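Local coordinates for alpha-actinin-like protein 1 (Schizosaccharomyces pombe, PDB 5BVR) that binds actin filaments laterally through this tandem calponin-homology domain and takes part in forming and organising the actin ring during cytokinesis and septation, at residues 129-134 / 226-231; 144-149 / 158-163; 69-74 / 92-97; 25-30 / 49-54. One frame throughout, in Å; residues are numbered along the deposited sequence.

Contact 1: residues 129-134 / 226-231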
loop_
_atom_site.group_PDB
_atom_site.type_symbol
_atom_site.label_atom_id
_atom_site.label_comp_id
_atom_site.label_asym_id
_atom_site.label_seq_id
_atom_site.Cartn_x
_atom_site.Cartn_y
_atom_site.Cartn_z
ATOM N N GLU A 129 14.159 -0.993 -4.456
ATOM C CA GLU A 129 15.494 -0.406 -4.265
ATOM C C GLU A 129 15.401 1.102 -4.321
ATOM O O GLU A 129 16.051 1.814 -3.555
ATOM C CB GLU A 129 16.426 -0.858 -5.386
ATOM C CG GLU A 129 16.907 -2.262 -5.258
ATOM C CD GLU A 129 17.994 -2.606 -6.258
ATOM O OE1 GLU A 129 18.151 -1.889 -7.284
ATOM O OE2 GLU A 129 18.690 -3.606 -6.015
ATOM N N GLY A 130 14.636 1.591 -5.290
ATOM C CA GLY A 130 14.424 3.006 -5.458
ATOM C C GLY A 130 13.768 3.662 -4.282
ATOM O O GLY A 130 14.202 4.722 -3.823
ATOM N N LEU A 131 12.720 3.019 -3.778
ATOM C CA LEU A 131 12.009 3.561 -2.637
ATOM C C LEU A 131 12.902 3.587 -1.401
ATOM O O LEU A 131 12.923 4.578 -0.674
ATOM C CB LEU A 131 10.743 2.749 -2.391
ATOM C CG LEU A 131 9.899 3.249 -1.215
ATOM C CD1 LEU A 131 9.443 4.700 -1.409
ATOM C CD2 LEU A 131 8.696 2.342 -0.990
ATOM N N LEU A 132 13.688 2.535 -1.186
ATOM C CA LEU A 132 14.583 2.506 -0.037
ATOM C C LEU A 132 15.605 3.627 -0.149
ATOM O O LEU A 132 15.850 4.363 0.803
ATOM C CB LEU A 132 15.287 1.147 0.088
ATOM C CG LEU A 132 16.088 1.012 1.369
ATOM C CD1 LEU A 132 15.169 0.985 2.582
ATOM C CD2 LEU A 132 16.955 -0.235 1.290
ATOM N N LEU A 133 16.231 3.737 -1.317
ATOM C CA LEU A 133 17.231 4.787 -1.503
ATOM C C LEU A 133 16.620 6.182 -1.299
ATOM O O LEU A 133 17.243 7.020 -0.666
ATOM C CB LEU A 133 17.896 4.663 -2.867
ATOM C CG LEU A 133 19.004 5.680 -3.106
ATOM C CD1 LEU A 133 20.075 5.596 -2.049
ATOM C CD2 LEU A 133 19.619 5.447 -4.479
ATOM N N TRP A 134 15.411 6.424 -1.809
ATOM C CA TRP A 134 14.728 7.687 -1.569
ATOM C C TRP A 134 14.597 7.969 -0.075
ATOM O O TRP A 134 14.902 9.062 0.397
ATOM C CB TRP A 134 13.367 7.686 -2.253
ATOM C CG TRP A 134 12.562 8.928 -2.070
ATOM C CD1 TRP A 134 12.612 10.058 -2.848
ATOM C CD2 TRP A 134 11.548 9.171 -1.083
ATOM N NE1 TRP A 134 11.692 10.976 -2.408
ATOM C CE2 TRP A 134 11.030 10.457 -1.326
ATOM C CE3 TRP A 134 11.011 8.421 -0.032
ATOM C CZ2 TRP A 134 10.037 11.012 -0.548
ATOM C CZ3 TRP A 134 10.004 8.986 0.730
ATOM C CH2 TRP A 134 9.529 10.260 0.466
ATOM N N GLU A 226 3.259 5.752 -0.286
ATOM C CA GLU A 226 2.350 6.912 -0.329
ATOM C C GLU A 226 3.118 8.204 -0.075
ATOM O O GLU A 226 2.800 9.243 -0.663
ATOM C CB GLU A 226 1.196 6.821 0.678
ATOM C CG GLU A 226 0.246 5.639 0.458
ATOM C CD GLU A 226 -0.738 5.825 -0.674
ATOM O OE1 GLU A 226 -0.860 6.953 -1.186
ATOM O OE2 GLU A 226 -1.400 4.830 -1.040
ATOM N N TYR A 227 4.107 8.156 0.811
ATOM C CA TYR A 227 4.956 9.309 1.065
ATOM C C TYR A 227 5.742 9.698 -0.182
ATOM O O TYR A 227 5.789 10.866 -0.563
ATOM C CB TYR A 227 5.936 9.049 2.214
ATOM C CG TYR A 227 5.308 9.060 3.597
ATOM C CD1 TYR A 227 4.363 8.113 3.961
ATOM C CD2 TYR A 227 5.692 9.984 4.548
ATOM C CE1 TYR A 227 3.790 8.131 5.228
ATOM C CE2 TYR A 227 5.129 10.007 5.797
ATOM C CZ TYR A 227 4.194 9.072 6.141
ATOM O OH TYR A 227 3.657 9.128 7.400
ATOM N N PHE A 228 6.377 8.741 -0.824
ATOM C CA PHE A 228 7.119 9.018 -2.043
ATOM C C PHE A 228 6.233 9.706 -3.083
ATOM O O PHE A 228 6.603 10.738 -3.674
ATOM C CB PHE A 228 7.669 7.738 -2.665
ATOM C CG PHE A 228 8.340 7.979 -3.982
ATOM C CD1 PHE A 228 9.671 8.384 -4.024
ATOM C CD2 PHE A 228 7.630 7.904 -5.178
ATOM C CE1 PHE A 228 10.292 8.661 -5.238
ATOM C CE2 PHE A 228 8.257 8.172 -6.389
ATOM C CZ PHE A 228 9.596 8.556 -6.406
ATOM N N HIS A 229 5.068 9.134 -3.353
ATOM C CA HIS A 229 4.240 9.697 -4.421
ATOM C C HIS A 229 3.671 11.056 -4.025
ATOM O O HIS A 229 3.662 12.006 -4.842
ATOM C CB HIS A 229 3.115 8.755 -4.825
ATOM C CG HIS A 229 3.582 7.530 -5.549
ATOM N ND1 HIS A 229 4.128 7.577 -6.817
ATOM C CD2 HIS A 229 3.636 6.235 -5.161
ATOM C CE1 HIS A 229 4.458 6.351 -7.193
ATOM N NE2 HIS A 229 4.167 5.521 -6.207
ATOM N N ALA A 230 3.212 11.199 -2.788
ATOM C CA ALA A 230 2.634 12.477 -2.387
ATOM C C ALA A 230 3.689 13.566 -2.335
ATOM O O ALA A 230 3.481 14.661 -2.866
ATOM C CB ALA A 230 1.922 12.349 -1.041
ATOM N N PHE A 231 4.820 13.274 -1.691
ATOM C CA PHE A 231 5.861 14.282 -1.558
ATOM C C PHE A 231 6.339 14.699 -2.948
ATOM O O PHE A 231 6.520 15.889 -3.225
ATOM C CB PHE A 231 7.060 13.769 -0.747
ATOM C CG PHE A 231 6.816 13.628 0.728
ATOM C CD1 PHE A 231 5.581 13.827 1.309
ATOM C CD2 PHE A 231 7.891 13.326 1.542
ATOM C CE1 PHE A 231 5.418 13.700 2.690
ATOM C CE2 PHE A 231 7.734 13.210 2.918
ATOM C CZ PHE A 231 6.490 13.398 3.482
#
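Trp134 lies over the backbone of Phe228 and against its ring, joining helices 127-138 and 217-234 in the core of the second calponin-homology (CH) domain. The axes of the two short segments cross at 73° and come no nearer than 10.8 Å, a gap bridged by the indole and the Phe228 ring. The indole is the main bump. With CG anti to the backbone N (chi1 180°), it projects from its helix and slides into the hollow between Phe228 and Phe231, one helical turn apart. Phe228 covers part of one indole face: its ring edge points at the five-membered ring in an edge-to-face pair, planes at 76° and centroids 4.7 Å apart, while its CA sits over the six-membered ring in a CH-pi contact. The far rim of the indole runs against Phe231, whose CD2 lies near the indole plane; these two rings meet obliquely, so this is an aromatic cluster without a parallel stack. Leu131, one turn before Trp134, supplies a smaller bump, its CD1 resting 3.7 Å from Phe228 CB. Leu164 of helix 159-168 touches both Trp134 and Phe231, and His168, a ligand of a bound zinc ion, stacks on the Phe231 ring. At the leading end of the indole, Trp134 CH2 stands 3.6 Å from Phe231 CD2 and 4.2 Å from Tyr227 CB.

Contact 2: residues 144-149 / 158-163; sequences PEVDVQ and GLAFCA
Glu145 opens the contact with its aliphatic root: CB lies 4.1 Å from Leu159 CD1, while the carboxylate end turns away from the helix. Val146 follows and carries most of the packing, its CB directed at the first turn of helix 159-168. Its two methyls divide the work. A chi1 of 174° sets CG1 anti to the backbone N and leaves CG2 beside it; Val146 CG2 settles between Leu159 and Ala163, 3.8 Å from Leu159 CB and 4.1 Å from Ala163 CB, and CG1 meets Ala160, touching both its CA and its CB. One branched side chain thus sits among three residues of the helix, two of them alanines, whose small size is consistent with the close approach of the loop (CA atoms of Val146 and Ala160 5.7 Å apart). Asp147 points away, and its OD1 accepts a nearly straight bond from Gln149 NE2 (2.7 Å, 172°). Val148 then returns to the helix, where its CG2 reaches Ala160 CB at 4.1 Å. No hydrogen bond spans the two segments, so apolar packing alone joins them directly. In the second CH domain this loop lies along the start of helix 159-168, with Val148 also resting on Leu132 and Cys135 of helix 127-138, while Cys162 and Phe161 face helix 183-198.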
loop_
_atom_site.group_PDB
_atom_site.type_symbol
_atom_site.label_atom_id
_atom_site.label_comp_id
_atom_site.label_asym_id
_atom_site.label_seq_id
_atom_site.Cartn_x
_atom_site.Cartn_y
_atom_site.Cartn_z
ATOM N N PRO A 144 22.476 10.022 13.918
ATOM C CA PRO A 144 22.354 8.561 13.945
ATOM C C PRO A 144 21.004 7.997 14.370
ATOM O O PRO A 144 20.809 6.788 14.239
ATOM C CB PRO A 144 23.399 8.167 14.979
ATOM C CG PRO A 144 23.364 9.304 15.950
ATOM C CD PRO A 144 23.132 10.533 15.137
ATOM N N GLU A 145 20.101 8.824 14.889
ATOM C CA GLU A 145 18.847 8.307 15.445
ATOM C C GLU A 145 17.946 7.671 14.400
ATOM O O GLU A 145 17.234 6.706 14.685
ATOM C CB GLU A 145 18.079 9.415 16.159
ATOM C CG GLU A 145 18.740 9.901 17.435
ATOM C CD GLU A 145 19.532 11.181 17.234
ATOM O OE1 GLU A 145 20.084 11.384 16.128
ATOM O OE2 GLU A 145 19.593 11.991 18.187
ATOM N N VAL A 146 17.943 8.240 13.203
ATOM C CA VAL A 146 17.278 7.621 12.059
ATOM C C VAL A 146 18.324 6.940 11.185
ATOM O O VAL A 146 19.366 7.511 10.873
ATOM C CB VAL A 146 16.516 8.689 11.240
ATOM C CG1 VAL A 146 15.934 8.086 9.961
ATOM C CG2 VAL A 146 15.432 9.332 12.072
ATOM N N ASP A 147 18.039 5.702 10.794
ATOM C CA ASP A 147 18.929 4.948 9.928
ATOM C C ASP A 147 18.086 3.946 9.158
ATOM O O ASP A 147 17.794 2.852 9.639
ATOM C CB ASP A 147 20.018 4.246 10.728
ATOM C CG ASP A 147 21.035 3.547 9.842
ATOM O OD1 ASP A 147 21.103 3.837 8.632
ATOM O OD2 ASP A 147 21.788 2.703 10.376
ATOM N N VAL A 148 17.649 4.333 7.966
ATOM C CA VAL A 148 16.732 3.500 7.208
ATOM C C VAL A 148 17.532 2.451 6.451
ATOM O O VAL A 148 18.282 2.769 5.524
ATOM C CB VAL A 148 15.878 4.337 6.259
ATOM C CG1 VAL A 148 14.988 3.426 5.449
ATOM C CG2 VAL A 148 15.024 5.298 7.036
ATOM N N GLN A 149 17.403 1.201 6.870
ATOM C CA GLN A 149 18.171 0.107 6.298
ATOM C C GLN A 149 17.269 -0.974 5.703
ATOM O O GLN A 149 17.773 -1.924 5.086
ATOM C CB GLN A 149 19.056 -0.530 7.369
ATOM C CG GLN A 149 20.209 0.353 7.807
ATOM C CD GLN A 149 21.100 0.770 6.639
ATOM O OE1 GLN A 149 21.333 -0.010 5.715
ATOM N NE2 GLN A 149 21.591 2.009 6.673
ATOM N N GLY A 158 9.092 5.235 15.118
ATOM C CA GLY A 158 8.373 6.458 14.750
ATOM C C GLY A 158 9.200 7.562 14.120
ATOM O O GLY A 158 8.643 8.458 13.464
ATOM N N LEU A 159 10.509 7.527 14.315
ATOM C CA LEU A 159 11.333 8.690 13.972
ATOM C C LEU A 159 11.523 8.836 12.478
ATOM O O LEU A 159 11.569 9.977 11.983
ATOM C CB LEU A 159 12.693 8.654 14.658
ATOM C CG LEU A 159 12.647 8.885 16.164
ATOM C CD1 LEU A 159 14.050 8.702 16.774
ATOM C CD2 LEU A 159 12.082 10.258 16.506
ATOM N N ALA A 160 11.665 7.732 11.751
ATOM C CA ALA A 160 11.851 7.852 10.299
ATOM C C ALA A 160 10.643 8.539 9.640
ATOM O O ALA A 160 10.808 9.395 8.768
ATOM C CB ALA A 160 12.136 6.506 9.643
ATOM N N PHE A 161 9.426 8.161 10.047
ATOM C CA PHE A 161 8.226 8.810 9.537
ATOM C C PHE A 161 8.256 10.298 9.880
ATOM O O PHE A 161 7.975 11.135 9.016
ATOM C CB PHE A 161 6.933 8.194 10.077
ATOM C CG PHE A 161 6.633 6.824 9.535
ATOM C CD1 PHE A 161 6.333 6.639 8.204
ATOM C CD2 PHE A 161 6.605 5.725 10.375
ATOM C CE1 PHE A 161 6.022 5.375 7.693
ATOM C CE2 PHE A 161 6.276 4.452 9.863
ATOM C CZ PHE A 161 6.007 4.296 8.526
ATOM N N CYS A 162 8.593 10.623 11.123
ATOM C CA CYS A 162 8.640 12.028 11.533
ATOM C C CYS A 162 9.693 12.805 10.759
ATOM O O CYS A 162 9.448 13.952 10.362
ATOM C CB CYS A 162 8.897 12.176 13.027
ATOM S SG CYS A 162 7.491 11.677 14.069
ATOM N N ALA A 163 10.849 12.189 10.514
ATOM C CA ALA A 163 11.939 12.863 9.809
ATOM C C ALA A 163 11.542 13.108 8.362
ATOM O O ALA A 163 11.843 14.177 7.812
ATOM C CB ALA A 163 13.197 12.043 9.866
#

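Contact 3: residues 69-74 / 92-97; sequences HRLENV and GPADIV
Leu71, Val74 and Arg70 of helix 67-83 meet the short helix 93-97, their segment axes 8.9 Å apart at closest and 115° between directions. Val74 stands at the centre. Its CB points at the other helix and splits there into two methyls. Val74 CG1, anti to the backbone N at a chi1 of 173°, enters between Pro93 and Ile96, 3.6 Å from Pro93 CA and 3.5 Å from Ile96 CD1. Val74 CG2 takes the other direction and meets Val97 CG2 at 3.9 Å, with Ile96 CG2 slightly farther off. Replacing Val74 with an alanine would probably open a gap between Pro93, Ile96 and Val97, since both methyls that touch them would be gone. Beside it, Leu71 CD2 packs 3.7 Å from Val97 CG2 and also reaches Pro93 CB. Arg70 lies across Val97, its guanidinium edge near Val97 CG1, and NH1 is bonded to the carbonyls of Arg65 and Pro64. Asp95 OD2 accepts a bond from Gly92 N (2.8 Å) at the start of the short helix. Helix 93-97, inside the actin-binding region of the first CH domain, thus rests on helix 67-83, while Ile96 also reaches Leu45 of helix 43-53 and Leu107 of helix 101-117.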
loop_
_atom_site.group_PDB
_atom_site.type_symbol
_atom_site.label_atom_id
_atom_site.label_comp_id
_atom_site.label_asym_id
_atom_site.label_seq_id
_atom_site.Cartn_x
_atom_site.Cartn_y
_atom_site.Cartn_z
ATOM N N HIS A 69 -20.376 -17.234 -14.011
ATOM C CA HIS A 69 -20.142 -15.823 -14.332
ATOM C C HIS A 69 -19.146 -15.173 -13.392
ATOM O O HIS A 69 -18.442 -14.251 -13.786
ATOM C CB HIS A 69 -21.467 -15.089 -14.363
ATOM C CG HIS A 69 -22.345 -15.566 -15.476
ATOM N ND1 HIS A 69 -23.681 -15.861 -15.318
ATOM C CD2 HIS A 69 -22.043 -15.855 -16.763
ATOM C CE1 HIS A 69 -24.174 -16.285 -16.469
ATOM N NE2 HIS A 69 -23.201 -16.293 -17.363
ATOM N N ARG A 70 -19.054 -15.668 -12.161
ATOM C CA ARG A 70 -18.032 -15.180 -11.242
ATOM C C ARG A 70 -16.680 -15.648 -11.735
ATOM O O ARG A 70 -15.718 -14.880 -11.759
ATOM C CB ARG A 70 -18.315 -15.662 -9.808
ATOM C CG ARG A 70 -19.638 -15.117 -9.253
ATOM C CD ARG A 70 -19.832 -15.301 -7.743
ATOM N NE ARG A 70 -20.019 -16.684 -7.338
ATOM C CZ ARG A 70 -21.194 -17.311 -7.311
ATOM N NH1 ARG A 70 -22.304 -16.685 -7.688
ATOM N NH2 ARG A 70 -21.257 -18.578 -6.912
ATOM N N LEU A 71 -16.583 -16.915 -12.117
ATOM C CA LEU A 71 -15.356 -17.422 -12.689
ATOM C C LEU A 71 -14.972 -16.640 -13.947
ATOM O O LEU A 71 -13.812 -16.284 -14.115
ATOM C CB LEU A 71 -15.460 -18.911 -13.000
ATOM C CG LEU A 71 -15.537 -19.827 -11.770
ATOM C CD1 LEU A 71 -16.009 -21.214 -12.187
ATOM C CD2 LEU A 71 -14.201 -19.936 -11.045
ATOM N N GLU A 72 -15.942 -16.326 -14.802
ATOM C CA GLU A 72 -15.652 -15.550 -16.004
ATOM C C GLU A 72 -15.050 -14.197 -15.650
ATOM O O GLU A 72 -14.057 -13.768 -16.259
ATOM C CB GLU A 72 -16.918 -15.336 -16.853
ATOM C CG GLU A 72 -17.359 -16.521 -17.671
ATOM C CD GLU A 72 -18.670 -16.251 -18.385
ATOM O OE1 GLU A 72 -19.180 -15.114 -18.296
ATOM O OE2 GLU A 72 -19.193 -17.182 -19.015
ATOM N N ASN A 73 -15.659 -13.519 -14.680
ATOM C CA ASN A 73 -15.162 -12.212 -14.252
ATOM C C ASN A 73 -13.754 -12.313 -13.707
ATOM O O ASN A 73 -12.880 -11.540 -14.082
ATOM C CB ASN A 73 -16.054 -11.548 -13.191
ATOM C CG ASN A 73 -17.365 -11.009 -13.757
ATOM O OD1 ASN A 73 -17.559 -10.933 -14.971
ATOM N ND2 ASN A 73 -18.249 -10.601 -12.869
ATOM N N VAL A 74 -13.519 -13.274 -12.826
ATOM C CA VAL A 74 -12.206 -13.371 -12.235
ATOM C C VAL A 74 -11.159 -13.731 -13.298
ATOM O O VAL A 74 -10.039 -13.203 -13.282
ATOM C CB VAL A 74 -12.202 -14.386 -11.076
ATOM C CG1 VAL A 74 -10.800 -14.608 -10.581
ATOM C CG2 VAL A 74 -13.060 -13.895 -9.938
ATOM N N GLY A 92 -5.593 -19.429 -9.656
ATOM C CA GLY A 92 -6.558 -19.562 -10.729
ATOM C C GLY A 92 -7.855 -18.953 -10.257
ATOM O O GLY A 92 -7.983 -18.599 -9.099
ATOM N N PRO A 93 -8.824 -18.817 -11.160
ATOM C CA PRO A 93 -10.069 -18.119 -10.818
ATOM C C PRO A 93 -10.803 -18.677 -9.598
ATOM O O PRO A 93 -11.348 -17.897 -8.822
ATOM C CB PRO A 93 -10.905 -18.274 -12.088
ATOM C CG PRO A 93 -9.877 -18.309 -13.157
ATOM C CD PRO A 93 -8.751 -19.130 -12.598
ATOM N N ALA A 94 -10.839 -19.998 -9.451
ATOM C CA ALA A 94 -11.567 -20.593 -8.343
ATOM C C ALA A 94 -10.930 -20.231 -7.001
ATOM O O ALA A 94 -11.631 -20.157 -5.981
ATOM C CB ALA A 94 -11.670 -22.119 -8.505
ATOM N N ASP A 95 -9.624 -19.969 -6.990
ATOM C CA ASP A 95 -8.968 -19.578 -5.745
ATOM C C ASP A 95 -9.532 -18.263 -5.224
ATOM O O ASP A 95 -9.601 -18.023 -4.008
ATOM C CB ASP A 95 -7.465 -19.447 -5.953
ATOM C CG ASP A 95 -6.806 -20.765 -6.323
ATOM O OD1 ASP A 95 -7.107 -21.792 -5.658
ATOM O OD2 ASP A 95 -5.995 -20.775 -7.271
ATOM N N ILE A 96 -9.911 -17.382 -6.147
ATOM C CA ILE A 96 -10.493 -16.102 -5.781
ATOM C C ILE A 96 -11.985 -16.256 -5.479
ATOM O O ILE A 96 -12.467 -15.772 -4.459
ATOM C CB ILE A 96 -10.210 -15.023 -6.856
ATOM C CG1 ILE A 96 -8.688 -14.827 -6.995
ATOM C CG2 ILE A 96 -10.883 -13.728 -6.499
ATOM C CD1 ILE A 96 -8.271 -14.037 -8.199
ATOM N N VAL A 97 -12.709 -16.939 -6.367
ATOM C CA VAL A 97 -14.140 -17.167 -6.167
ATOM C C VAL A 97 -14.399 -17.833 -4.812
ATOM O O VAL A 97 -15.345 -17.457 -4.118
ATOM C CB VAL A 97 -14.759 -17.983 -7.325
ATOM C CG1 VAL A 97 -16.228 -18.372 -7.032
ATOM C CG2 VAL A 97 -14.640 -17.199 -8.623
#

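Contact 4: residues 25-30 / 49-54; sequences SSRDLP and LEIIGD
The Arg27 guanidinium lies with one face over Ile51, whose CG1 comes 3.3 Å from Arg27 NE, displaced from the middle of the group toward its rim. At the edge, in the plane, water 2 accepts from Arg27 NH2 at 3.0 Å and donates to the carbonyl Glu50 O. Water 1 makes a second bridge, accepting a weak bond from Arg27 NH1 and donating to Glu50 OE1 at 2.9 Å. The charged groups stay 4.4 Å apart (Arg27 NH1 to Glu50 OE1), beyond a salt bridge, with their planes turned 51° from each other; Glu50 OE2 is bonded to Leu57 N. Arg27 reaches this place because its chain is extended from CG to NE, running alongside Ile51 in the opposite direction. Ile51 CD1 meets Leu29 CD1 tip to tip at 4.1 Å, and its CG2 touches Ser26 OG, which is bonded to Lys23 O. A serine at Ile51 would probably deprive the guanidinium of its apolar support and leave Arg27 freer to turn. On the surface of the first CH domain, a Schellman motif with Asp28 as C-prime residue ends helix 11-25, and Ser26, Arg27 and Leu29, flanking Asp28 in sequence, pack on the last turn of helix 43-53.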
loop_
_atom_site.group_PDB
_atom_site.type_symbol
_atom_site.label_atom_id
_atom_site.label_comp_id
_atom_site.label_asym_id
_atom_site.label_seq_id
_atom_site.Cartn_x
_atom_site.Cartn_y
_atom_site.Cartn_z
ATOM N N SER A 25 -12.515 4.079 -3.749
ATOM C CA SER A 25 -13.188 5.311 -3.336
ATOM C C SER A 25 -12.917 6.456 -4.297
ATOM O O SER A 25 -13.688 7.417 -4.355
ATOM C CB SER A 25 -12.772 5.705 -1.925
ATOM O OG SER A 25 -13.220 4.729 -0.998
ATOM N N SER A 26 -11.840 6.357 -5.066
ATOM C CA SER A 26 -11.544 7.390 -6.052
ATOM C C SER A 26 -12.616 7.449 -7.155
ATOM O O SER A 26 -12.643 8.389 -7.952
ATOM C CB SER A 26 -10.145 7.193 -6.649
ATOM O OG SER A 26 -10.128 6.154 -7.604
ATOM N N ARG A 27 -13.505 6.457 -7.183
ATOM C CA ARG A 27 -14.628 6.429 -8.123
ATOM C C ARG A 27 -15.946 6.111 -7.412
ATOM O O ARG A 27 -16.893 5.617 -8.029
ATOM C CB ARG A 27 -14.363 5.407 -9.221
ATOM C CG ARG A 27 -13.090 5.681 -9.992
ATOM C CD ARG A 27 -12.924 4.721 -11.157
ATOM N NE ARG A 27 -11.759 5.065 -11.971
ATOM C CZ ARG A 27 -11.376 4.406 -13.064
ATOM N NH1 ARG A 27 -12.058 3.349 -13.490
ATOM N NH2 ARG A 27 -10.303 4.811 -13.735
ATOM N N ASP A 28 -15.994 6.410 -6.115
ATOM C CA ASP A 28 -17.206 6.230 -5.316
ATOM C C ASP A 28 -17.764 4.822 -5.423
ATOM O O ASP A 28 -18.984 4.625 -5.414
ATOM C CB ASP A 28 -18.296 7.225 -5.748
ATOM C CG ASP A 28 -17.916 8.668 -5.483
ATOM O OD1 ASP A 28 -16.960 8.916 -4.719
ATOM O OD2 ASP A 28 -18.595 9.561 -6.031
ATOM N N LEU A 29 -16.874 3.841 -5.542
ATOM C CA LEU A 29 -17.292 2.447 -5.639
ATOM C C LEU A 29 -17.452 1.861 -4.239
ATOM O O LEU A 29 -16.875 2.389 -3.289
ATOM C CB LEU A 29 -16.279 1.639 -6.461
ATOM C CG LEU A 29 -16.254 1.976 -7.956
ATOM C CD1 LEU A 29 -15.088 1.318 -8.671
ATOM C CD2 LEU A 29 -17.560 1.522 -8.604
ATOM N N PRO A 30 -18.236 0.778 -4.109
ATOM C CA PRO A 30 -18.408 0.152 -2.793
ATOM C C PRO A 30 -17.080 -0.376 -2.278
ATOM O O PRO A 30 -16.231 -0.742 -3.081
ATOM C CB PRO A 30 -19.378 -1.003 -3.060
ATOM C CG PRO A 30 -19.380 -1.206 -4.539
ATOM C CD PRO A 30 -19.045 0.118 -5.146
ATOM N N LEU A 49 -8.492 -2.901 -11.204
ATOM C CA LEU A 49 -7.538 -2.962 -12.300
ATOM C C LEU A 49 -7.731 -1.807 -13.281
ATOM O O LEU A 49 -6.759 -1.235 -13.768
ATOM C CB LEU A 49 -7.626 -4.308 -13.014
ATOM C CG LEU A 49 -7.132 -5.484 -12.178
ATOM C CD1 LEU A 49 -7.568 -6.813 -12.813
ATOM C CD2 LEU A 49 -5.609 -5.460 -11.996
ATOM N N GLU A 50 -8.977 -1.440 -13.546
ATOM C CA GLU A 50 -9.245 -0.305 -14.425
ATOM C C GLU A 50 -8.646 0.967 -13.831
ATOM O O GLU A 50 -8.066 1.783 -14.548
ATOM C CB GLU A 50 -10.748 -0.140 -14.643
ATOM C CG GLU A 50 -11.331 -1.213 -15.555
ATOM C CD GLU A 50 -12.802 -1.020 -15.863
ATOM O OE1 GLU A 50 -13.543 -0.517 -14.983
ATOM O OE2 GLU A 50 -13.216 -1.385 -16.990
ATOM N N ILE A 51 -8.764 1.103 -12.516
ATOM C CA ILE A 51 -8.299 2.284 -11.801
ATOM C C ILE A 51 -6.779 2.375 -11.764
ATOM O O ILE A 51 -6.188 3.396 -12.158
ATOM C CB ILE A 51 -8.875 2.320 -10.365
ATOM C CG1 ILE A 51 -10.409 2.437 -10.413
ATOM C CG2 ILE A 51 -8.278 3.494 -9.551
ATOM C CD1 ILE A 51 -11.097 2.185 -9.099
ATOM N N ILE A 52 -6.125 1.331 -11.272
ATOM C CA ILE A 52 -4.675 1.387 -11.115
ATOM C C ILE A 52 -3.943 1.199 -12.442
ATOM O O ILE A 52 -2.802 1.654 -12.592
ATOM C CB ILE A 52 -4.168 0.400 -10.042
ATOM C CG1 ILE A 52 -4.392 -1.065 -10.466
ATOM C CG2 ILE A 52 -4.853 0.684 -8.708
ATOM C CD1 ILE A 52 -3.975 -2.114 -9.437
ATOM N N GLY A 53 -4.592 0.532 -13.387
ATOM C CA GLY A 53 -4.034 0.290 -14.706
ATOM C C GLY A 53 -4.380 1.358 -15.741
ATOM O O GLY A 53 -3.825 1.334 -16.832
ATOM N N ASP A 54 -5.296 2.268 -15.406
ATOM C CA ASP A 54 -5.714 3.342 -16.326
ATOM C C ASP A 54 -6.176 2.753 -17.649
ATOM O O ASP A 54 -5.786 3.192 -18.734
ATOM C CB ASP A 54 -4.579 4.347 -16.527
ATOM C CG ASP A 54 -4.996 5.542 -17.361
ATOM O OD1 ASP A 54 -6.191 5.903 -17.339
ATOM O OD2 ASP A 54 -4.116 6.110 -18.045
HETATM O O HOH W 1 -13.520 0.788 -12.418
HETATM O O HOH W 2 -10.146 3.365 -16.328
#

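Along the chain the order is contact 4, contact 3, contact 1 and contact 2, the last falling between the two segments of contact 1. Contacts 3 and 4 belong to the first CH domain, their centres about 20 Å apart, on the consecutive helices 67-83 and 43-53. Contacts 1 and 2 belong to the second, about 14 Å between centres, and they touch: Leu132 CD1 packs on Val148 CG1 and Tyr227 OH on Phe161 CD1. Between domains the centres are about 22 Å (contacts 1 and 4) to 43 Å (contacts 2 and 3) apart. Each pair thus lies within one CH domain, contacts 3 and 4 without touching, and the two domains together form the tandem actin-binding unit.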